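Long-range contacts in aryl acylamidase (PDB 4YJI), which probably hydrolyses the amide bond of anilides as an aryl acylamidase, and in this crystal holds N-(4-hydroxyphenyl)acetamide in its pocket: residues 137-142 with 425-430; 133-138 with 350-355; 26-31 with 59-64. The protein carries 1 engineered substitution. All blocks are in the same frame, centred on the assembly; numbering follows the deposited sequence.

Contact 1: 137-142 with 425-430. With TYL (N-(4-hydroxyphenyl)acetamide (tylenol)), chain C.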
loop_
_atom_site.group_PDB
_atom_site.type_symbol
_atom_site.label_atom_id
_atom_site.label_comp_id
_atom_site.label_asym_id
_atom_site.label_seq_id
_atom_site.Cartn_x
_atom_site.Cartn_y
_atom_site.Cartn_z
ATOM N N GLY A 137 -1.929 6.076 -10.292
ATOM C CA GLY A 137 -2.497 5.372 -9.154
ATOM C C GLY A 137 -4.020 5.304 -9.169
ATOM O O GLY A 137 -4.644 4.973 -8.158
ATOM N N PHE A 138 -4.624 5.587 -10.316
ATOM C CA PHE A 138 -6.056 5.919 -10.324
ATOM C C PHE A 138 -6.978 4.704 -10.498
ATOM O O PHE A 138 -7.903 4.737 -11.311
ATOM C CB PHE A 138 -6.346 6.958 -11.416
ATOM C CG PHE A 138 -7.417 7.963 -11.033
ATOM C CD1 PHE A 138 -8.749 7.600 -11.005
ATOM C CD2 PHE A 138 -7.083 9.268 -10.715
ATOM C CE1 PHE A 138 -9.736 8.513 -10.652
ATOM C CE2 PHE A 138 -8.063 10.187 -10.374
ATOM C CZ PHE A 138 -9.395 9.802 -10.333
ATOM N N ARG A 139 -6.735 3.654 -9.714
ATOM C CA ARG A 139 -7.621 2.487 -9.615
ATOM C C ARG A 139 -7.078 1.490 -8.595
ATOM O O ARG A 139 -5.886 1.529 -8.253
ATOM C CB ARG A 139 -7.802 1.792 -10.972
ATOM C CG ARG A 139 -6.508 1.375 -11.647
ATOM C CD ARG A 139 -6.773 0.835 -13.055
ATOM N NE ARG A 139 -7.309 1.876 -13.928
ATOM C CZ ARG A 139 -8.080 1.652 -14.990
ATOM N NH1 ARG A 139 -8.425 0.407 -15.322
ATOM N NH2 ARG A 139 -8.515 2.683 -15.713
ATOM N N GLY A 140 -7.950 0.590 -8.133
ATOM C CA GLY A 140 -7.601 -0.421 -7.148
ATOM C C GLY A 140 -7.052 -1.712 -7.732
ATOM O O GLY A 140 -6.921 -2.718 -7.029
ATOM N N THR A 141 -6.724 -1.671 -9.021
ATOM C CA THR A 141 -6.062 -2.770 -9.721
ATOM C C THR A 141 -4.721 -2.295 -10.262
ATOM O O THR A 141 -4.489 -1.095 -10.375
ATOM C CB THR A 141 -6.906 -3.280 -10.888
ATOM O OG1 THR A 141 -7.328 -2.153 -11.669
ATOM C CG2 THR A 141 -8.118 -4.036 -10.367
ATOM N N THR A 142 -3.839 -3.223 -10.602
ATOM C CA THR A 142 -2.579 -2.824 -11.213
ATOM C C THR A 142 -2.492 -3.321 -12.647
ATOM O O THR A 142 -2.378 -4.519 -12.902
ATOM C CB THR A 142 -1.375 -3.328 -10.410
ATOM O OG1 THR A 142 -1.383 -2.697 -9.122
ATOM C CG2 THR A 142 -0.054 -2.988 -11.137
ATOM N N ASP A 425 -18.463 2.228 -8.469
ATOM C CA ASP A 425 -17.384 2.723 -9.320
ATOM C C ASP A 425 -16.306 1.645 -9.484
ATOM O O ASP A 425 -15.757 1.164 -8.500
ATOM C CB ASP A 425 -16.793 4.005 -8.724
ATOM C CG ASP A 425 -15.744 4.637 -9.623
ATOM O OD1 ASP A 425 -14.617 4.098 -9.698
ATOM O OD2 ASP A 425 -16.042 5.679 -10.252
ATOM N N PRO A 426 -16.025 1.237 -10.732
ATOM C CA PRO A 426 -15.088 0.131 -10.966
ATOM C C PRO A 426 -13.637 0.480 -10.624
ATOM O O PRO A 426 -12.832 -0.434 -10.409
ATOM C CB PRO A 426 -15.236 -0.150 -12.469
ATOM C CG PRO A 426 -15.777 1.101 -13.048
ATOM C CD PRO A 426 -16.648 1.712 -11.982
ATOM N N LEU A 427 -13.310 1.767 -10.563
ATOM C CA LEU A 427 -11.933 2.171 -10.256
ATOM C C LEU A 427 -11.621 2.082 -8.766
ATOM O O LEU A 427 -10.579 1.551 -8.372
ATOM C CB LEU A 427 -11.660 3.597 -10.738
ATOM C CG LEU A 427 -11.908 3.941 -12.207
ATOM C CD1 LEU A 427 -11.414 5.358 -12.514
ATOM C CD2 LEU A 427 -11.253 2.916 -13.139
ATOM N N ILE A 428 -12.516 2.613 -7.939
ATOM C CA ILE A 428 -12.235 2.772 -6.512
ATOM C C ILE A 428 -13.440 2.502 -5.593
ATOM O O ILE A 428 -13.280 2.382 -4.386
ATOM C CB ILE A 428 -11.698 4.213 -6.232
ATOM C CG1 ILE A 428 -10.904 4.270 -4.917
ATOM C CG2 ILE A 428 -12.844 5.232 -6.244
ATOM C CD1 ILE A 428 -9.555 3.547 -4.978
ATOM N N GLY A 429 -14.645 2.383 -6.152
ATOM C CA GLY A 429 -15.851 2.284 -5.322
ATOM C C GLY A 429 -15.892 1.145 -4.315
ATOM O O GLY A 429 -16.448 1.280 -3.220
ATOM N N TRP A 430 -15.309 0.016 -4.698
ATOM C CA TRP A 430 -15.258 -1.185 -3.875
ATOM C C TRP A 430 -14.063 -1.175 -2.906
ATOM O O TRP A 430 -13.913 -2.084 -2.092
ATOM C CB TRP A 430 -15.195 -2.418 -4.788
ATOM C CG TRP A 430 -14.163 -2.224 -5.868
ATOM C CD1 TRP A 430 -14.324 -1.561 -7.061
ATOM C CD2 TRP A 430 -12.793 -2.638 -5.822
ATOM N NE1 TRP A 430 -13.136 -1.552 -7.760
ATOM C CE2 TRP A 430 -12.185 -2.213 -7.025
ATOM C CE3 TRP A 430 -12.021 -3.338 -4.884
ATOM C CZ2 TRP A 430 -10.843 -2.468 -7.315
ATOM C CZ3 TRP A 430 -10.691 -3.594 -5.177
ATOM C CH2 TRP A 430 -10.117 -3.155 -6.379
HETATM C C1 TYL C . -3.202 6.337 -5.308
HETATM C C2 TYL C . -2.007 6.120 -4.632
HETATM C C3 TYL C . -1.106 7.167 -4.491
HETATM C C4 TYL C . -1.405 8.410 -5.033
HETATM C C5 TYL C . -2.595 8.620 -5.717
HETATM C C6 TYL C . -3.499 7.577 -5.863
HETATM N N TYL C . -4.129 5.291 -5.475
HETATM C C TYL C . -4.632 4.530 -4.430
HETATM C CM TYL C . -5.616 3.443 -4.806
HETATM O O4 TYL C . -0.494 9.477 -4.896
HETATM O O TYL C . -4.298 4.730 -3.272
#

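Contact 2: 133-138 with 350-355. With TYL (N-(4-hydroxyphenyl)acetamide (tylenol)), chain C.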
loop_
_atom_site.group_PDB
_atom_site.type_symbol
_atom_site.label_atom_id
_atom_site.label_comp_id
_atom_site.label_asym_id
_atom_site.label_seq_id
_atom_site.Cartn_x
_atom_site.Cartn_y
_atom_site.Cartn_z
ATOM N N SER A 133 2.583 -0.083 -11.062
ATOM C CA SER A 133 1.413 0.649 -10.577
ATOM C C SER A 133 0.536 1.026 -11.786
ATOM O O SER A 133 1.051 1.179 -12.895
ATOM C CB SER A 133 1.856 1.902 -9.809
ATOM O OG SER A 133 0.798 2.843 -9.682
ATOM N N PRO A 134 -0.787 1.184 -11.588
ATOM C CA PRO A 134 -1.610 1.741 -12.667
ATOM C C PRO A 134 -1.335 3.222 -12.859
ATOM O O PRO A 134 -0.799 3.861 -11.950
ATOM C CB PRO A 134 -3.035 1.531 -12.165
ATOM C CG PRO A 134 -2.894 1.636 -10.671
ATOM C CD PRO A 134 -1.590 0.896 -10.391
ATOM N N VAL A 135 -1.727 3.767 -14.008
ATOM C CA VAL A 135 -1.469 5.170 -14.336
ATOM C C VAL A 135 -2.016 6.140 -13.291
ATOM O O VAL A 135 -3.203 6.095 -12.949
ATOM C CB VAL A 135 -2.066 5.529 -15.719
ATOM C CG1 VAL A 135 -1.938 7.026 -16.003
ATOM C CG2 VAL A 135 -1.395 4.703 -16.821
ATOM N N TYR A 136 -1.133 6.997 -12.775
ATOM C CA TYR A 136 -1.468 7.982 -11.739
ATOM C C TYR A 136 -2.111 7.381 -10.488
ATOM O O TYR A 136 -2.750 8.092 -9.710
ATOM C CB TYR A 136 -2.388 9.071 -12.308
ATOM C CG TYR A 136 -1.646 10.196 -12.990
ATOM C CD1 TYR A 136 -0.815 11.041 -12.261
ATOM C CD2 TYR A 136 -1.777 10.430 -14.360
ATOM C CE1 TYR A 136 -0.131 12.087 -12.872
ATOM C CE2 TYR A 136 -1.088 11.478 -14.982
ATOM C CZ TYR A 136 -0.268 12.299 -14.227
ATOM O OH TYR A 136 0.428 13.340 -14.807
ATOM N N GLY A 137 -1.929 6.076 -10.292
ATOM C CA GLY A 137 -2.497 5.372 -9.154
ATOM C C GLY A 137 -4.020 5.304 -9.169
ATOM O O GLY A 137 -4.644 4.973 -8.158
ATOM N N PHE A 138 -4.624 5.587 -10.316
ATOM C CA PHE A 138 -6.056 5.919 -10.324
ATOM C C PHE A 138 -6.978 4.704 -10.498
ATOM O O PHE A 138 -7.903 4.737 -11.311
ATOM C CB PHE A 138 -6.346 6.958 -11.416
ATOM C CG PHE A 138 -7.417 7.963 -11.033
ATOM C CD1 PHE A 138 -8.749 7.600 -11.005
ATOM C CD2 PHE A 138 -7.083 9.268 -10.715
ATOM C CE1 PHE A 138 -9.736 8.513 -10.652
ATOM C CE2 PHE A 138 -8.063 10.187 -10.374
ATOM C CZ PHE A 138 -9.395 9.802 -10.333
ATOM N N ALA A 350 -3.171 8.876 -25.735
ATOM C CA ALA A 350 -3.405 7.438 -25.662
ATOM C C ALA A 350 -2.835 6.818 -24.383
ATOM O O ALA A 350 -3.247 5.731 -23.984
ATOM C CB ALA A 350 -2.814 6.743 -26.878
ATOM N N ASP A 351 -1.895 7.510 -23.742
ATOM C CA ASP A 351 -1.249 6.965 -22.549
ATOM C C ASP A 351 -2.146 7.064 -21.311
ATOM O O ASP A 351 -1.871 6.442 -20.286
ATOM C CB ASP A 351 0.077 7.677 -22.292
ATOM C CG ASP A 351 1.122 7.380 -23.369
ATOM O OD1 ASP A 351 0.853 6.540 -24.263
ATOM O OD2 ASP A 351 2.215 7.978 -23.313
ATOM N N ILE A 352 -3.217 7.845 -21.421
ATOM C CA ILE A 352 -4.157 8.049 -20.317
ATOM C C ILE A 352 -5.454 7.265 -20.536
ATOM O O ILE A 352 -6.123 7.457 -21.549
ATOM C CB ILE A 352 -4.517 9.550 -20.154
ATOM C CG1 ILE A 352 -3.265 10.430 -20.016
ATOM C CG2 ILE A 352 -5.483 9.757 -18.984
ATOM C CD1 ILE A 352 -2.382 10.104 -18.810
ATOM N N PRO A 353 -5.825 6.396 -19.578
ATOM C CA PRO A 353 -7.083 5.638 -19.668
ATOM C C PRO A 353 -8.298 6.561 -19.779
ATOM O O PRO A 353 -8.320 7.618 -19.148
ATOM C CB PRO A 353 -7.125 4.852 -18.350
ATOM C CG PRO A 353 -5.720 4.860 -17.838
ATOM C CD PRO A 353 -5.083 6.111 -18.339
ATOM N N ASP A 354 -9.288 6.171 -20.576
ATOM C CA ASP A 354 -10.497 6.976 -20.739
ATOM C C ASP A 354 -11.194 7.250 -19.409
ATOM O O ASP A 354 -11.686 8.348 -19.185
ATOM C CB ASP A 354 -11.475 6.286 -21.694
ATOM C CG ASP A 354 -10.976 6.266 -23.135
ATOM O OD1 ASP A 354 -10.060 7.054 -23.461
ATOM O OD2 ASP A 354 -11.509 5.466 -23.942
ATOM N N ALA A 355 -11.247 6.243 -18.538
ATOM C CA ALA A 355 -11.908 6.389 -17.240
ATOM C C ALA A 355 -11.243 7.472 -16.397
ATOM O O ALA A 355 -11.899 8.158 -15.618
ATOM C CB ALA A 355 -11.910 5.057 -16.491
HETATM C C1 TYL C . -3.202 6.337 -5.308
HETATM C C2 TYL C . -2.007 6.120 -4.632
HETATM C C3 TYL C . -1.106 7.167 -4.491
HETATM C C4 TYL C . -1.405 8.410 -5.033
HETATM C C5 TYL C . -2.595 8.620 -5.717
HETATM C C6 TYL C . -3.499 7.577 -5.863
HETATM N N TYL C . -4.129 5.291 -5.475
HETATM C C TYL C . -4.632 4.530 -4.430
HETATM C CM TYL C . -5.616 3.443 -4.806
HETATM O O4 TYL C . -0.494 9.477 -4.896
HETATM O O TYL C . -4.298 4.730 -3.272
#

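Contact 3: 26-31 with 59-64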
loop_
_atom_site.group_PDB
_atom_site.type_symbol
_atom_site.label_atom_id
_atom_site.label_comp_id
_atom_site.label_asym_id
_atom_site.label_seq_id
_atom_site.Cartn_x
_atom_site.Cartn_y
_atom_site.Cartn_z
ATOM N N SER A 26 26.882 -12.759 3.206
ATOM C CA SER A 26 27.274 -11.428 2.753
ATOM C C SER A 26 26.115 -10.701 2.083
ATOM O O SER A 26 25.311 -11.329 1.409
ATOM C CB SER A 26 28.432 -11.523 1.761
ATOM O OG SER A 26 28.699 -10.252 1.186
ATOM N N PRO A 27 26.051 -9.363 2.236
ATOM C CA PRO A 27 25.117 -8.529 1.468
ATOM C C PRO A 27 25.221 -8.821 -0.030
ATOM O O PRO A 27 24.221 -8.773 -0.736
ATOM C CB PRO A 27 25.580 -7.099 1.772
ATOM C CG PRO A 27 26.270 -7.188 3.062
ATOM C CD PRO A 27 26.860 -8.569 3.175
ATOM N N ARG A 28 26.428 -9.128 -0.504
ATOM C CA ARG A 28 26.622 -9.516 -1.901
ATOM C C ARG A 28 25.761 -10.706 -2.310
ATOM O O ARG A 28 25.174 -10.713 -3.398
ATOM C CB ARG A 28 28.081 -9.870 -2.162
ATOM C CG ARG A 28 29.060 -8.722 -2.052
ATOM C CD ARG A 28 30.369 -9.210 -2.650
ATOM N NE ARG A 28 31.506 -8.320 -2.440
ATOM C CZ ARG A 28 31.930 -7.443 -3.342
ATOM N NH1 ARG A 28 31.277 -7.311 -4.497
ATOM N NH2 ARG A 28 33.003 -6.696 -3.093
ATOM N N GLU A 29 25.708 -11.719 -1.444
ATOM C CA GLU A 29 24.954 -12.931 -1.738
ATOM C C GLU A 29 23.453 -12.664 -1.623
ATOM O O GLU A 29 22.657 -13.219 -2.381
ATOM C CB GLU A 29 25.334 -14.099 -0.802
ATOM C CG GLU A 29 26.806 -14.266 -0.460
ATOM C CD GLU A 29 27.011 -15.201 0.743
ATOM O OE1 GLU A 29 26.322 -16.248 0.797
ATOM O OE2 GLU A 29 27.835 -14.890 1.633
ATOM N N VAL A 30 23.064 -11.832 -0.660
ATOM C CA VAL A 30 21.665 -11.439 -0.555
ATOM C C VAL A 30 21.207 -10.826 -1.878
ATOM O O VAL A 30 20.158 -11.192 -2.413
ATOM C CB VAL A 30 21.425 -10.442 0.598
ATOM C CG1 VAL A 30 19.990 -9.917 0.549
ATOM C CG2 VAL A 30 21.711 -11.120 1.939
ATOM N N VAL A 31 22.016 -9.930 -2.433
ATOM C CA VAL A 31 21.636 -9.278 -3.685
ATOM C C VAL A 31 21.589 -10.279 -4.840
ATOM O O VAL A 31 20.606 -10.318 -5.583
ATOM C CB VAL A 31 22.587 -8.115 -4.008
ATOM C CG1 VAL A 31 22.404 -7.617 -5.439
ATOM C CG2 VAL A 31 22.363 -6.974 -3.008
ATOM N N LYS A 59 26.129 -1.023 -3.611
ATOM C CA LYS A 59 25.781 -0.767 -2.221
ATOM C C LYS A 59 26.130 -1.966 -1.358
ATOM O O LYS A 59 26.565 -1.795 -0.217
ATOM C CB LYS A 59 24.294 -0.434 -2.086
ATOM C CG LYS A 59 23.882 0.858 -2.782
ATOM C CD LYS A 59 24.417 2.095 -2.088
ATOM C CE LYS A 59 23.684 3.342 -2.598
ATOM N NZ LYS A 59 24.181 4.589 -1.954
ATOM N N ALA A 60 25.957 -3.176 -1.902
ATOM C CA ALA A 60 26.261 -4.392 -1.135
ATOM C C ALA A 60 27.760 -4.538 -0.867
ATOM O O ALA A 60 28.166 -4.976 0.215
ATOM C CB ALA A 60 25.743 -5.618 -1.858
ATOM N N ALA A 61 28.577 -4.171 -1.855
ATOM C CA ALA A 61 30.033 -4.199 -1.679
ATOM C C ALA A 61 30.461 -3.279 -0.548
ATOM O O ALA A 61 31.290 -3.648 0.288
ATOM C CB ALA A 61 30.742 -3.806 -2.982
ATOM N N ALA A 62 29.888 -2.078 -0.518
ATOM C CA ALA A 62 30.209 -1.103 0.514
ATOM C C ALA A 62 29.700 -1.552 1.887
ATOM O O ALA A 62 30.386 -1.398 2.890
ATOM C CB ALA A 62 29.631 0.260 0.144
ATOM N N LEU A 63 28.489 -2.098 1.929
ATOM C CA LEU A 63 27.940 -2.608 3.190
ATOM C C LEU A 63 28.802 -3.750 3.720
ATOM O O LEU A 63 29.115 -3.823 4.921
ATOM C CB LEU A 63 26.500 -3.075 2.988
ATOM C CG LEU A 63 25.799 -3.616 4.234
ATOM C CD1 LEU A 63 25.859 -2.599 5.365
ATOM C CD2 LEU A 63 24.358 -3.980 3.896
ATOM N N GLU A 64 29.200 -4.644 2.816
ATOM C CA GLU A 64 30.050 -5.760 3.205
ATOM C C GLU A 64 31.353 -5.266 3.840
ATOM O O GLU A 64 31.780 -5.787 4.875
ATOM C CB GLU A 64 30.359 -6.648 2.006
ATOM C CG GLU A 64 31.265 -7.817 2.338
ATOM C CD GLU A 64 31.746 -8.539 1.103
ATOM O OE1 GLU A 64 31.242 -9.654 0.837
ATOM O OE2 GLU A 64 32.633 -7.991 0.402
#

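Contact 1: 137-142 with 425-430
Gly140 and Leu427 tie together two pocket-lining loops of the amidase signature fold: Gly140 N donates to Leu427 O at 2.8 Å, nearly along the C=O axis. That oxygen also receives a CA-H...O contact from Arg139 CA at 3.3 Å. Leucine suits this place because its branched end serves two partners. Its CD1 meets the edge of the Phe138 ring, 3.8 Å from Phe138 CD1, while CD2 lies over one face of the Arg139 guanidinium, 3.8 Å from NH2. Thr413 O accepts a hydrogen bond from Arg139 NH1. Since Gly140 has no side chain, the Trp430 indole can come close, with its CH2 3.3 Å from Gly140 O at the ring edge. A chi1 of 47° turns the indole back along its own loop, where NE1 gives a nearly straight bond (175°) to Pro426 O, approaching from above the carbonyl plane. Farther out, Asp425 OD1 accepts from Leu427 N (an Asx turn) and from Ile428 N, together an Asx motif, the donors on opposite faces of the carboxylate plane. Phe138 centres an inverse gamma turn, closed by a weak bond from Arg139 N to Gly137 O; the same oxygen accepts from the ligand amide N at 2.8 Å and 165°.

Contact 2: 133-138 with 350-355
Val135 and Ile352 bring the two backbones closest, with CA atoms 7.2 Å apart, and no hydrogen bond joins the two segments. Residues 133-138 form two overlapping beta turns: Gly137 N returns to Pro134 O and Phe138 N to Val135 O. Their angles fit type II followed by type I', with Tyr136 and Gly137 both at positive phi; glycine adopts that conformation most easily.

Val135 points toward 350-355 and its two methyls meet different parts of it. A chi1 of 174° swings CG1 away from the backbone N, and this methyl lies 4.0 Å from Pro353 CD and 4.2 Å from Ile352 CD1, while CG2 rests 3.9 Å from Asp351 O. A compact beta-branched residue fills such a site with little conformational freedom to lose. Ile352 extends its CD1 further, to the edge of the Tyr136 ring, 4.3 Å from CE2. Tyr136 thus joins an apolar ring edge to a hydroxyl that is hydrogen-bonded to Ser333 OG, and its backbone O lies 4.0 Å from ligand C6. Pro353, at the N-cap position just before helix 354-362, offers its rigid ring carbon CD to Val135.

The 133-138 loop follows strand 126-131, the middle strand of a three-stranded sheet. It faces the start of helix 354-362, where Leu356 touches Val135 and Tyr136, and helix 315-339, whose Thr330, Met334 and Leu337 pack on the tyrosine.

Contact 3: 26-31 with 59-64
Pro27 faces Ala60 where two helices pack antiparallel, their short axes 8.5 Å apart at 154°. The apolar contacts form the inner part of this pair. Ala60 is small enough to let the backbones approach, and its CB lies 3.7 Å from Pro27 O and 3.8 Å from Val31 CG2. The ring of Pro27, which can occupy the first turn of a helix without losing a needed N-H bond, sets its CG 3.8 Å from Leu63 CG.

The polar contacts gather on Glu64. Its extended chain, with CG anti to the backbone N (chi1 179°), carries the carboxylate across to the start of helix 27-45. Ser26 OG donates to OE1 at 2.6 Å, on the anti side but tilted out of the carboxylate plane. Arg28 NE forms a salt bridge with OE2 at 3.1 Å, reaching it from above the carboxylate plane; the guanidinium is turned 59° from that plane and lies with one face over Ala61.

Capping supplies a third set. Ser26 OG also accepts from Arg28 N at 3.0 Å, and Glu29 OE2 accepts from Ser26 N at 2.8 Å, a capping box that suits serine and glutamate. The hydroxyl is held by both helices.

Strand 48-51 lies between helices 27-45 and 53-68 in the chain. Both helices meet strand 126-131, where Val31 and Lys59 touch Leu126; further along helix 53-68, Ile67 packs on Pro27.

Contacts 1 and 2 share Gly137 and Phe138, and their centres are 11 Å apart. They pack against two parts of one pocket loop: 425-430 against the later part and 350-355 against the earlier, and both contacts touch the bound N-(4-hydroxyphenyl)acetamide. They also meet each other, with Arg139 NH2 3.7 Å from Pro353 CB and Arg139 CG 3.5 Å from Pro134 CB. Contact 3 is remote, its centre about 38 Å from that of contact 1, on the opposite side of the chain's centre, and about 37 Å from that of contact 2. Strand 126-131 nevertheless links the regions: contact 3 packs on Leu126 at its start, and the pocket loop follows its end.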